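Local coordinates for protein putative O-Methyltransferase (Corynebacterium glutamicum, PDB 3DR5) that is probably an S-adenosyl-L-methionine-dependent O-methyltransferase whose substrate is not established, at residues A[55-60]-A[129-134]; A[82-87]-A[109-114]. All blocks are in the same frame, centred on the assembly; numbering follows the deposited sequence.

Contact 1 (A[55-60]-A[129-134]); sequences NGSTGA and SYQLVF
Thr58 N donates to Ser129 O at 2.7 Å, nearly straight at 170°. One step on, Gln131 N donates to Gly59 O at 3.1 Å. The two segments run roughly the same way here, and Ala60 pairs with Leu132 as a parallel bridge. At that bridge Ala60 CA lies 3.1 Å from Leu132 O, a CA-H...O contact. Gly59 has a positive phi of 137°, where a CB would press on the preceding carbonyl O.

Among the side-chain polar groups, Ser57 OG accepts a weak bond from Gly59 N at 3.0 Å, within its own segment. The same OG lies close to the side-chain amide of Gln131.

Packing occurs on the Tyr130 side and on the Ala60 and Leu132 side. Thr58 crosses the Tyr130 ring at a slant, with CB 3.8 Å from CE1. Its CG2 is anti to the backbone N and reaches the same ring carbon. The carbonyl oxygen of Gly59, a polar atom, sits at the edge of this ring, near its plane. On the other side, Ala60 CB meets Leu132 CB at 4.0 Å.

The contact lies at the start of two central strands, 59-63 and 130-135, of the Rossmann-like methyltransferase sheet. Helix 67-77 covers Ala60 and Leu132 through Ile74. Strand 83-87 flanks 59-63, and strand 157-161 lies beyond 130-135.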
ATOM      1  N   ASN A  55     -11.999  13.936  -0.656  1.00 46.67           N
ATOM      2  CA  ASN A  55     -12.823  14.968  -0.025  1.00 46.74           C
ATOM      3  C   ASN A  55     -11.986  16.031   0.687  1.00 45.02           C
ATOM      4  O   ASN A  55     -11.280  15.736   1.654  1.00 46.21           O
ATOM      5  CB  ASN A  55     -13.795  14.333   0.980  1.00 48.61           C
ATOM      6  CG  ASN A  55     -14.896  13.522   0.304  1.00 52.70           C
ATOM      7  OD1 ASN A  55     -14.837  12.291   0.238  1.00 56.39           O
ATOM      8  ND2 ASN A  55     -15.905  14.216  -0.214  1.00 58.74           N
ATOM      9  N   GLY A  56     -12.081  17.268   0.201  1.00 43.79           N
ATOM     10  CA  GLY A  56     -11.339  18.380   0.781  1.00 40.35           C
ATOM     11  C   GLY A  56      -9.902  18.427   0.296  1.00 38.97           C
ATOM     12  O   GLY A  56      -9.113  19.280   0.700  1.00 39.42           O
ATOM     13  N   SER A  57      -9.573  17.507  -0.601  1.00 38.33           N
ATOM     14  CA  SER A  57      -8.231  17.400  -1.157  1.00 35.50           C
ATOM     15  C   SER A  57      -8.111  17.971  -2.567  1.00 33.56           C
ATOM     16  O   SER A  57      -9.011  17.819  -3.384  1.00 31.18           O
ATOM     17  CB  SER A  57      -7.815  15.927  -1.153  1.00 35.48           C
ATOM     18  OG  SER A  57      -6.654  15.687  -1.929  1.00 34.61           O
ATOM     19  N   THR A  58      -6.988  18.626  -2.848  1.00 32.90           N
ATOM     20  CA  THR A  58      -6.754  19.174  -4.174  1.00 31.69           C
ATOM     21  C   THR A  58      -6.419  17.992  -5.087  1.00 31.06           C
ATOM     22  O   THR A  58      -6.708  18.014  -6.291  1.00 31.61           O
ATOM     23  CB  THR A  58      -5.575  20.172  -4.168  1.00 32.99           C
ATOM     24  OG1 THR A  58      -5.838  21.214  -3.223  1.00 32.94           O
ATOM     25  CG2 THR A  58      -5.394  20.796  -5.555  1.00 33.92           C
ATOM     26  N   GLY A  59      -5.817  16.953  -4.506  1.00 29.22           N
ATOM     27  CA  GLY A  59      -5.447  15.778  -5.283  1.00 27.38           C
ATOM     28  C   GLY A  59      -4.064  15.238  -4.961  1.00 28.44           C
ATOM     29  O   GLY A  59      -3.643  15.186  -3.802  1.00 27.05           O
ATOM     30  N   ALA A  60      -3.336  14.860  -6.001  1.00 27.51           N
ATOM     31  CA  ALA A  60      -2.013  14.300  -5.816  1.00 28.53           C
ATOM     32  C   ALA A  60      -0.912  15.105  -6.480  1.00 27.12           C
ATOM     33  O   ALA A  60      -1.165  15.929  -7.365  1.00 26.54           O
ATOM     34  CB  ALA A  60      -1.995  12.853  -6.336  1.00 26.61           C
ATOM     35  N   SER A 129      -3.349  20.409   1.732  1.00 35.37           N
ATOM     36  CA  SER A 129      -4.281  20.298   0.618  1.00 34.54           C
ATOM     37  C   SER A 129      -4.130  19.053  -0.243  1.00 31.43           C
ATOM     38  O   SER A 129      -4.944  18.813  -1.133  1.00 32.63           O
ATOM     39  CB  SER A 129      -4.146  21.518  -0.285  1.00 35.03           C
ATOM     40  OG  SER A 129      -4.952  22.595   0.139  1.00 37.23           O
ATOM     41  N   TYR A 130      -3.111  18.249   0.023  1.00 29.68           N
ATOM     42  CA  TYR A 130      -2.866  17.080  -0.794  1.00 28.67           C
ATOM     43  C   TYR A 130      -2.981  15.760  -0.054  1.00 28.72           C
ATOM     44  O   TYR A 130      -2.530  15.626   1.080  1.00 29.68           O
ATOM     45  CB  TYR A 130      -1.489  17.232  -1.450  1.00 28.26           C
ATOM     46  CG  TYR A 130      -1.409  18.439  -2.369  1.00 29.26           C
ATOM     47  CD1 TYR A 130      -1.843  18.358  -3.694  1.00 29.35           C
ATOM     48  CD2 TYR A 130      -1.001  19.686  -1.885  1.00 28.46           C
ATOM     49  CE1 TYR A 130      -1.864  19.481  -4.523  1.00 26.56           C
ATOM     50  CE2 TYR A 130      -1.017  20.816  -2.701  1.00 29.12           C
ATOM     51  CZ  TYR A 130      -1.460  20.705  -4.021  1.00 29.08           C
ATOM     52  OH  TYR A 130      -1.478  21.818  -4.835  1.00 27.26           O
ATOM     53  N   GLN A 131      -3.581  14.783  -0.727  1.00 28.03           N
ATOM     54  CA  GLN A 131      -3.794  13.453  -0.169  1.00 27.77           C
ATOM     55  C   GLN A 131      -2.695  12.456  -0.543  1.00 27.85           C
ATOM     56  O   GLN A 131      -2.575  11.391   0.071  1.00 29.71           O
ATOM     57  CB  GLN A 131      -5.132  12.903  -0.660  1.00 26.77           C
ATOM     58  CG  GLN A 131      -5.083  12.483  -2.139  1.00 26.44           C
ATOM     59  CD  GLN A 131      -6.453  12.304  -2.772  1.00 24.98           C
ATOM     60  OE1 GLN A 131      -6.954  11.188  -2.893  1.00 24.78           O
ATOM     61  NE2 GLN A 131      -7.070  13.409  -3.163  1.00 20.94           N
ATOM     62  N   LEU A 132      -1.896  12.792  -1.548  1.00 27.47           N
ATOM     63  CA  LEU A 132      -0.852  11.877  -1.998  1.00 26.57           C
ATOM     64  C   LEU A 132       0.269  12.604  -2.729  1.00 27.51           C
ATOM     65  O   LEU A 132       0.025  13.432  -3.608  1.00 29.60           O
ATOM     66  CB  LEU A 132      -1.461  10.806  -2.922  1.00 25.75           C
ATOM     67  CG  LEU A 132      -0.535   9.815  -3.651  1.00 29.37           C
ATOM     68  CD1 LEU A 132       0.092   8.859  -2.640  1.00 27.98           C
ATOM     69  CD2 LEU A 132      -1.319   9.030  -4.704  1.00 27.03           C
ATOM     70  N   VAL A 133       1.503  12.294  -2.354  1.00 26.58           N
ATOM     71  CA  VAL A 133       2.656  12.890  -2.995  1.00 25.15           C
ATOM     72  C   VAL A 133       3.669  11.790  -3.308  1.00 26.35           C
ATOM     73  O   VAL A 133       4.100  11.044  -2.426  1.00 26.47           O
ATOM     74  CB  VAL A 133       3.310  13.977  -2.097  1.00 25.87           C
ATOM     75  CG1 VAL A 133       4.544  14.565  -2.789  1.00 25.01           C
ATOM     76  CG2 VAL A 133       2.294  15.079  -1.798  1.00 20.36           C
ATOM     77  N   PHE A 134       4.023  11.677  -4.580  1.00 25.32           N
ATOM     78  CA  PHE A 134       5.003  10.705  -5.028  1.00 26.86           C
ATOM     79  C   PHE A 134       6.257  11.484  -5.400  1.00 27.34           C
ATOM     80  O   PHE A 134       6.204  12.471  -6.150  1.00 28.20           O
ATOM     81  CB  PHE A 134       4.522   9.936  -6.266  1.00 26.10           C
ATOM     82  CG  PHE A 134       5.589   9.074  -6.881  1.00 25.49           C
ATOM     83  CD1 PHE A 134       5.837   7.793  -6.399  1.00 24.26           C
ATOM     84  CD2 PHE A 134       6.375   9.566  -7.923  1.00 29.08           C
ATOM     85  CE1 PHE A 134       6.869   7.013  -6.942  1.00 28.36           C
ATOM     86  CE2 PHE A 134       7.409   8.801  -8.471  1.00 32.22           C
ATOM     87  CZ  PHE A 134       7.654   7.518  -7.983  1.00 32.15           C
TER

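Contact 2 (A[82-87]-A[109-114])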
ATOM      1  N   THR A  82     -10.527  15.860  -8.374  1.00 38.30           N
ATOM      2  CA  THR A  82      -9.203  16.210  -7.862  1.00 36.46           C
ATOM      3  C   THR A  82      -8.295  16.336  -9.082  1.00 37.02           C
ATOM      4  O   THR A  82      -8.678  15.960 -10.192  1.00 35.72           O
ATOM      5  CB  THR A  82      -8.614  15.114  -6.942  1.00 36.23           C
ATOM      6  OG1 THR A  82      -8.404  13.917  -7.704  1.00 36.98           O
ATOM      7  CG2 THR A  82      -9.552  14.821  -5.776  1.00 32.89           C
ATOM      8  N   THR A  83      -7.098  16.874  -8.888  1.00 35.99           N
ATOM      9  CA  THR A  83      -6.160  17.015 -10.000  1.00 36.94           C
ATOM     10  C   THR A  83      -4.827  16.334  -9.688  1.00 35.17           C
ATOM     11  O   THR A  83      -4.523  16.012  -8.531  1.00 34.96           O
ATOM     12  CB  THR A  83      -5.831  18.504 -10.323  1.00 36.92           C
ATOM     13  OG1 THR A  83      -5.150  19.097  -9.207  1.00 39.44           O
ATOM     14  CG2 THR A  83      -7.098  19.302 -10.626  1.00 37.40           C
ATOM     15  N   LEU A  84      -4.044  16.092 -10.732  1.00 33.33           N
ATOM     16  CA  LEU A  84      -2.713  15.534 -10.553  1.00 32.12           C
ATOM     17  C   LEU A  84      -1.784  16.692 -10.897  1.00 31.40           C
ATOM     18  O   LEU A  84      -1.890  17.300 -11.968  1.00 32.33           O
ATOM     19  CB  LEU A  84      -2.433  14.358 -11.507  1.00 32.68           C
ATOM     20  CG  LEU A  84      -0.957  13.925 -11.597  1.00 29.79           C
ATOM     21  CD1 LEU A  84      -0.487  13.311 -10.276  1.00 30.01           C
ATOM     22  CD2 LEU A  84      -0.813  12.919 -12.729  1.00 28.22           C
ATOM     23  N   THR A  85      -0.889  17.020  -9.977  1.00 32.14           N
ATOM     24  CA  THR A  85       0.069  18.095 -10.191  1.00 30.98           C
ATOM     25  C   THR A  85       1.432  17.447 -10.412  1.00 31.89           C
ATOM     26  O   THR A  85       1.962  16.773  -9.527  1.00 32.68           O
ATOM     27  CB  THR A  85       0.120  19.042  -8.975  1.00 30.16           C
ATOM     28  OG1 THR A  85      -1.143  19.705  -8.842  1.00 30.62           O
ATOM     29  CG2 THR A  85       1.226  20.070  -9.134  1.00 30.92           C
ATOM     30  N   CYS A  86       1.988  17.649 -11.603  1.00 32.18           N
ATOM     31  CA  CYS A  86       3.290  17.099 -11.958  1.00 31.91           C
ATOM     32  C   CYS A  86       4.336  18.196 -11.864  1.00 32.73           C
ATOM     33  O   CYS A  86       4.094  19.337 -12.248  1.00 33.43           O
ATOM     34  CB  CYS A  86       3.267  16.542 -13.380  1.00 31.46           C
ATOM     35  SG  CYS A  86       1.988  15.302 -13.670  1.00 30.56           S
ATOM     36  N   ILE A  87       5.509  17.841 -11.356  1.00 32.21           N
ATOM     37  CA  ILE A  87       6.582  18.812 -11.189  1.00 32.24           C
ATOM     38  C   ILE A  87       7.944  18.345 -11.693  1.00 34.38           C
ATOM     39  O   ILE A  87       8.495  17.356 -11.191  1.00 35.36           O
ATOM     40  CB  ILE A  87       6.773  19.187  -9.701  1.00 31.54           C
ATOM     41  CG1 ILE A  87       5.420  19.471  -9.045  1.00 28.05           C
ATOM     42  CG2 ILE A  87       7.716  20.386  -9.583  1.00 28.77           C
ATOM     43  CD1 ILE A  87       5.519  19.945  -7.609  1.00 31.08           C
ATOM     44  N   SER A 109      -8.043  19.307 -17.781  1.00 45.54           N
ATOM     45  CA  SER A 109      -8.491  19.858 -16.505  1.00 44.50           C
ATOM     46  C   SER A 109      -8.131  18.997 -15.294  1.00 43.25           C
ATOM     47  O   SER A 109      -8.176  19.465 -14.155  1.00 42.75           O
ATOM     48  CB  SER A 109     -10.003  20.059 -16.548  1.00 44.79           C
ATOM     49  OG  SER A 109     -10.621  18.979 -17.229  1.00 45.92           O
ATOM     50  N   ARG A 110      -7.774  17.743 -15.552  1.00 42.31           N
ATOM     51  CA  ARG A 110      -7.415  16.805 -14.493  1.00 41.07           C
ATOM     52  C   ARG A 110      -5.936  16.873 -14.113  1.00 40.37           C
ATOM     53  O   ARG A 110      -5.544  16.441 -13.033  1.00 38.73           O
ATOM     54  CB  ARG A 110      -7.737  15.375 -14.922  1.00 41.93           C
ATOM     55  CG  ARG A 110      -9.211  15.036 -15.076  1.00 39.91           C
ATOM     56  CD  ARG A 110      -9.963  15.188 -13.762  1.00 39.10           C
ATOM     57  NE  ARG A 110      -9.303  14.571 -12.607  1.00 35.37           N
ATOM     58  CZ  ARG A 110      -9.242  13.264 -12.370  1.00 36.20           C
ATOM     59  NH1 ARG A 110      -9.801  12.407 -13.206  1.00 32.35           N
ATOM     60  NH2 ARG A 110      -8.658  12.818 -11.265  1.00 34.00           N
ATOM     61  N   VAL A 111      -5.125  17.425 -15.006  1.00 39.59           N
ATOM     62  CA  VAL A 111      -3.690  17.527 -14.777  1.00 38.83           C
ATOM     63  C   VAL A 111      -3.165  18.961 -14.778  1.00 38.15           C
ATOM     64  O   VAL A 111      -3.733  19.846 -15.414  1.00 37.24           O
ATOM     65  CB  VAL A 111      -2.906  16.719 -15.835  1.00 38.00           C
ATOM     66  CG1 VAL A 111      -1.416  16.991 -15.704  1.00 42.01           C
ATOM     67  CG2 VAL A 111      -3.175  15.223 -15.666  1.00 38.16           C
ATOM     68  N   ARG A 112      -2.066  19.166 -14.064  1.00 36.98           N
ATOM     69  CA  ARG A 112      -1.435  20.464 -13.967  1.00 36.33           C
ATOM     70  C   ARG A 112       0.076  20.228 -13.949  1.00 35.66           C
ATOM     71  O   ARG A 112       0.580  19.472 -13.110  1.00 36.99           O
ATOM     72  CB  ARG A 112      -1.904  21.132 -12.668  1.00 36.34           C
ATOM     73  CG  ARG A 112      -1.154  22.369 -12.260  1.00 37.42           C
ATOM     74  CD  ARG A 112      -1.041  22.403 -10.744  1.00 40.20           C
ATOM     75  NE  ARG A 112      -1.467  23.679 -10.183  1.00 45.44           N
ATOM     76  CZ  ARG A 112      -1.546  23.933  -8.880  1.00 48.74           C
ATOM     77  NH1 ARG A 112      -1.226  22.999  -7.988  1.00 49.80           N
ATOM     78  NH2 ARG A 112      -1.943  25.127  -8.473  1.00 49.68           N
ATOM     79  N   PHE A 113       0.804  20.864 -14.863  1.00 34.58           N
ATOM     80  CA  PHE A 113       2.248  20.683 -14.888  1.00 35.15           C
ATOM     81  C   PHE A 113       2.985  21.950 -14.462  1.00 35.07           C
ATOM     82  O   PHE A 113       2.760  23.034 -15.004  1.00 37.67           O
ATOM     83  CB  PHE A 113       2.728  20.251 -16.279  1.00 34.40           C
ATOM     84  CG  PHE A 113       4.027  19.474 -16.255  1.00 36.00           C
ATOM     85  CD1 PHE A 113       4.035  18.095 -16.468  1.00 36.27           C
ATOM     86  CD2 PHE A 113       5.230  20.112 -15.971  1.00 32.65           C
ATOM     87  CE1 PHE A 113       5.225  17.361 -16.385  1.00 33.82           C
ATOM     88  CE2 PHE A 113       6.423  19.395 -15.890  1.00 34.72           C
ATOM     89  CZ  PHE A 113       6.423  18.014 -16.097  1.00 33.01           C
ATOM     90  N   LEU A 114       3.861  21.816 -13.477  1.00 35.24           N
ATOM     91  CA  LEU A 114       4.638  22.957 -13.009  1.00 35.75           C
ATOM     92  C   LEU A 114       6.100  22.764 -13.444  1.00 36.12           C
ATOM     93  O   LEU A 114       6.831  21.942 -12.877  1.00 33.29           O
ATOM     94  CB  LEU A 114       4.554  23.090 -11.476  1.00 35.98           C
ATOM     95  CG  LEU A 114       3.154  23.053 -10.843  1.00 35.98           C
ATOM     96  CD1 LEU A 114       3.258  23.204  -9.332  1.00 30.83           C
ATOM     97  CD2 LEU A 114       2.298  24.167 -11.427  1.00 37.70           C
TER
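The Phe113 ring has Cys86 O over one face, 3.9 Å above the plane and offset toward the rim. Cys86 CB comes to 3.5 Å from CD1 of Phe113, while the sulfur stands obliquely, 5.3 Å from the ring centroid. The guanidinium of Arg110 takes Thr82 O at its edge. NE of Arg110 donates to Thr82 O at 2.9 Å, the oxygen lying 15° out of the guanidinium plane, and NH2 adds a weak second bond to the same oxygen. The arginine chain bends at chi2 and chi3 (-62° and -47°), which folds its end back to this carbonyl. Asp80 is a long, weak ion partner of the same group. Thr85 OG1 lies at the edge of the Arg112 guanidinium, with a weak bond from NH1 at 3.4 Å. The two side chains run side by side, and CD of Arg112 lies 3.3 Å from Thr85 OG1.

Apolar contact continues on the Thr85 face, where Thr85 CG2 crosses Leu114 and meets its CD1 at 3.7 Å.

Between the strands runs a regular parallel ladder. Leu84 N and Cys86 N donate to Arg110 O and Arg112 O. Arg112 N and Leu114 N donate to Leu84 O and Cys86 O, each of the four bonds at 2.8 Å.

Strand 83-87, helix 91-103 and strand 111-114 form a beta-alpha-beta unit. The helix covers Val111 and Phe113 on the Cys86 face, and helix 67-77 covers Leu84 and Cys86 there. Leu125 touches Arg112 and Leu114 on the other face. Strand 111-114 ends the sheet within this chain, and strand 59-63 lies on the far side of 83-87.

Contacts 1 and 2 belong to one sheet, with centres about 11 Å apart. Strands 59-63 and 83-87 are neighbours in it, so the contacts meet directly: Thr83 N and Thr85 N probably bond to Thr58 O and Ala60 O. Contact 1 is the buried one and joins central strands at their beginning, with two firm backbone bonds across it and packing from Tyr130 and Leu132. Contact 2 is partly buried. It pairs an inner strand with the outermost strand on that side within this chain, along a full ladder, and adds arginines at the more exposed positions. A weak hydrogen bond from Arg112 NH1 to Tyr130 OH also links the two across the sheet face.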